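Local coordinates for protein fusion DH (PDB 6K97) that probably dehydrates polyketide intermediates in cremimycin biosynthesis, as an engineered fusion of a split polyketide synthase dehydratase domain with a double hot dog fold, at residues R280-H285 / V317-V322. Residues are numbered along the deposited sequence; the frame is centred on the assembly and turned at random.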
loop_
_atom_site.group_PDB
_atom_site.type_symbol
_atom_site.label_atom_id
_atom_site.label_comp_id
_atom_site.label_asym_id
_atom_site.label_seq_id
_atom_site.Cartn_x
_atom_site.Cartn_y
_atom_site.Cartn_z
ATOM N N ARG A 280 -21.744 -11.142 -10.991
ATOM C CA ARG A 280 -22.444 -11.168 -9.698
ATOM C C ARG A 280 -22.289 -12.523 -9.033
ATOM O O ARG A 280 -22.512 -13.554 -9.681
ATOM C CB ARG A 280 -23.929 -10.981 -9.884
ATOM C CG ARG A 280 -24.368 -9.620 -10.363
ATOM C CD ARG A 280 -25.874 -9.674 -10.714
ATOM N NE ARG A 280 -26.322 -8.365 -11.167
ATOM C CZ ARG A 280 -26.503 -7.316 -10.365
ATOM N NH1 ARG A 280 -26.900 -6.153 -10.868
ATOM N NH2 ARG A 280 -26.299 -7.410 -9.061
ATOM N N ARG A 281 -21.971 -12.514 -7.733
ATOM C CA ARG A 281 -21.965 -13.736 -6.917
ATOM C C ARG A 281 -20.959 -14.784 -7.414
ATOM O O ARG A 281 -21.307 -15.932 -7.756
ATOM C CB ARG A 281 -23.389 -14.301 -6.742
ATOM C CG ARG A 281 -24.199 -13.526 -5.688
ATOM C CD ARG A 281 -25.738 -13.598 -5.809
ATOM N NE ARG A 281 -26.276 -14.853 -6.398
ATOM C CZ ARG A 281 -26.909 -14.995 -7.587
ATOM N NH1 ARG A 281 -27.340 -16.209 -7.934
ATOM N NH2 ARG A 281 -27.135 -13.963 -8.423
ATOM N N VAL A 282 -19.692 -14.368 -7.467
ATOM C CA VAL A 282 -18.594 -15.287 -7.798
ATOM C C VAL A 282 -18.043 -15.891 -6.491
ATOM O O VAL A 282 -17.645 -15.153 -5.609
ATOM C CB VAL A 282 -17.459 -14.579 -8.524
ATOM C CG1 VAL A 282 -16.450 -15.577 -8.964
ATOM C CG2 VAL A 282 -17.981 -13.850 -9.737
ATOM N N ARG A 283 -18.135 -17.209 -6.353
ATOM C CA ARG A 283 -17.794 -17.929 -5.134
ATOM C C ARG A 283 -16.944 -19.107 -5.555
ATOM O O ARG A 283 -17.376 -19.895 -6.369
ATOM C CB ARG A 283 -19.056 -18.436 -4.454
ATOM C CG ARG A 283 -18.780 -19.074 -3.079
ATOM C CD ARG A 283 -20.019 -19.605 -2.351
ATOM N NE ARG A 283 -20.469 -18.662 -1.314
ATOM C CZ ARG A 283 -21.307 -17.647 -1.527
ATOM N NH1 ARG A 283 -21.815 -17.426 -2.743
ATOM N NH2 ARG A 283 -21.626 -16.841 -0.527
ATOM N N VAL A 284 -15.688 -19.142 -5.111
ATOM C CA VAL A 284 -14.791 -20.238 -5.380
ATOM C C VAL A 284 -14.769 -21.119 -4.157
ATOM O O VAL A 284 -14.534 -20.600 -3.094
ATOM C CB VAL A 284 -13.385 -19.764 -5.580
ATOM C CG1 VAL A 284 -12.454 -20.935 -5.781
ATOM C CG2 VAL A 284 -13.335 -18.892 -6.802
ATOM N N HIS A 285 -15.014 -22.432 -4.303
ATOM C CA HIS A 285 -15.014 -23.348 -3.138
ATOM C C HIS A 285 -13.641 -24.023 -2.954
ATOM O O HIS A 285 -13.299 -24.427 -1.859
ATOM C CB HIS A 285 -16.125 -24.412 -3.252
ATOM C CG HIS A 285 -17.465 -23.856 -3.622
ATOM N ND1 HIS A 285 -18.375 -23.417 -2.688
ATOM C CD2 HIS A 285 -18.024 -23.614 -4.832
ATOM C CE1 HIS A 285 -19.455 -22.969 -3.302
ATOM N NE2 HIS A 285 -19.254 -23.050 -4.605
ATOM N N VAL A 317 -16.247 -23.772 -8.582
ATOM C CA VAL A 317 -16.671 -22.383 -8.637
ATOM C C VAL A 317 -18.043 -22.275 -9.162
ATOM O O VAL A 317 -18.472 -23.083 -9.992
ATOM C CB VAL A 317 -15.707 -21.541 -9.483
ATOM C CG1 VAL A 317 -15.546 -22.117 -10.846
ATOM C CG2 VAL A 317 -16.159 -20.104 -9.588
ATOM N N SER A 318 -18.758 -21.288 -8.662
ATOM C CA SER A 318 -20.027 -20.885 -9.264
ATOM C C SER A 318 -20.080 -19.359 -9.477
ATOM O O SER A 318 -19.405 -18.609 -8.749
ATOM C CB SER A 318 -21.193 -21.390 -8.398
ATOM O OG SER A 318 -21.349 -20.625 -7.255
ATOM N N VAL A 319 -20.878 -18.930 -10.465
ATOM C CA VAL A 319 -21.025 -17.519 -10.855
ATOM C C VAL A 319 -22.486 -17.245 -10.958
ATOM O O VAL A 319 -23.162 -17.787 -11.832
ATOM C CB VAL A 319 -20.345 -17.222 -12.186
ATOM C CG1 VAL A 319 -20.384 -15.752 -12.547
ATOM C CG2 VAL A 319 -18.908 -17.680 -12.133
ATOM N N GLY A 320 -22.996 -16.405 -10.062
ATOM C CA GLY A 320 -24.403 -16.024 -10.100
ATOM C C GLY A 320 -24.742 -15.508 -11.461
ATOM O O GLY A 320 -25.734 -15.883 -12.025
ATOM N N SER A 321 -23.897 -14.657 -12.039
ATOM C CA SER A 321 -24.277 -14.044 -13.307
ATOM C C SER A 321 -23.072 -13.435 -13.985
ATOM O O SER A 321 -22.225 -12.859 -13.313
ATOM C CB SER A 321 -25.353 -12.965 -13.062
ATOM O OG SER A 321 -25.826 -12.477 -14.292
ATOM N N VAL A 322 -22.995 -13.580 -15.313
ATOM C CA VAL A 322 -21.990 -12.863 -16.107
ATOM C C VAL A 322 -22.702 -12.179 -17.233
ATOM O O VAL A 322 -23.319 -12.882 -18.045
ATOM C CB VAL A 322 -20.977 -13.764 -16.790
ATOM C CG1 VAL A 322 -19.937 -12.893 -17.515
ATOM C CG2 VAL A 322 -20.306 -14.653 -15.795
HETATM O O HOH W 1 -22.477 -18.118 -6.910
#
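R283 and S318 form an antiparallel hydrogen-bonded pair: R283 N reaches S318 O at 3.1 Å and S318 N reaches R283 O at 3.0 Å, both nearly straight at hydrogen. The local strand axes run at 180°. Two residues after S318, G320 and S321 both face R280, a classic beta bulge. There R280 N bonds S321 O and S321 N returns to R280 O, while G320 N meets R281 O at 2.9 Å from above the carbonyl plane. A water also donates to R281 O (2.6 Å) and bonds S318 OG, so that carbonyl has two polar partners.

On the R283/S318 side, a bend at chi3 (30°) turns the R281 guanidinium over G320, whose CA lies 3.7 Å from CZ. Apolar contact gathers on the opposite face. V282 CG2 lies beside V319 CG1 at 4.2 Å, and V284 CG2 meets V317 CG2 at 4.1 Å.

The contact lies within the later dehydratase part, the predicted C-terminal hotdog. Strand 315-327 runs between 273-284 and 303-309; V319 touches L306, and S321 OG bonds D299, just after strand 291-298. Across 273-284 lies 93-99, from the earlier part of the engineered fusion; R281 and V282 face I94 in a G1 bulge, and R283 salt-bridges E93.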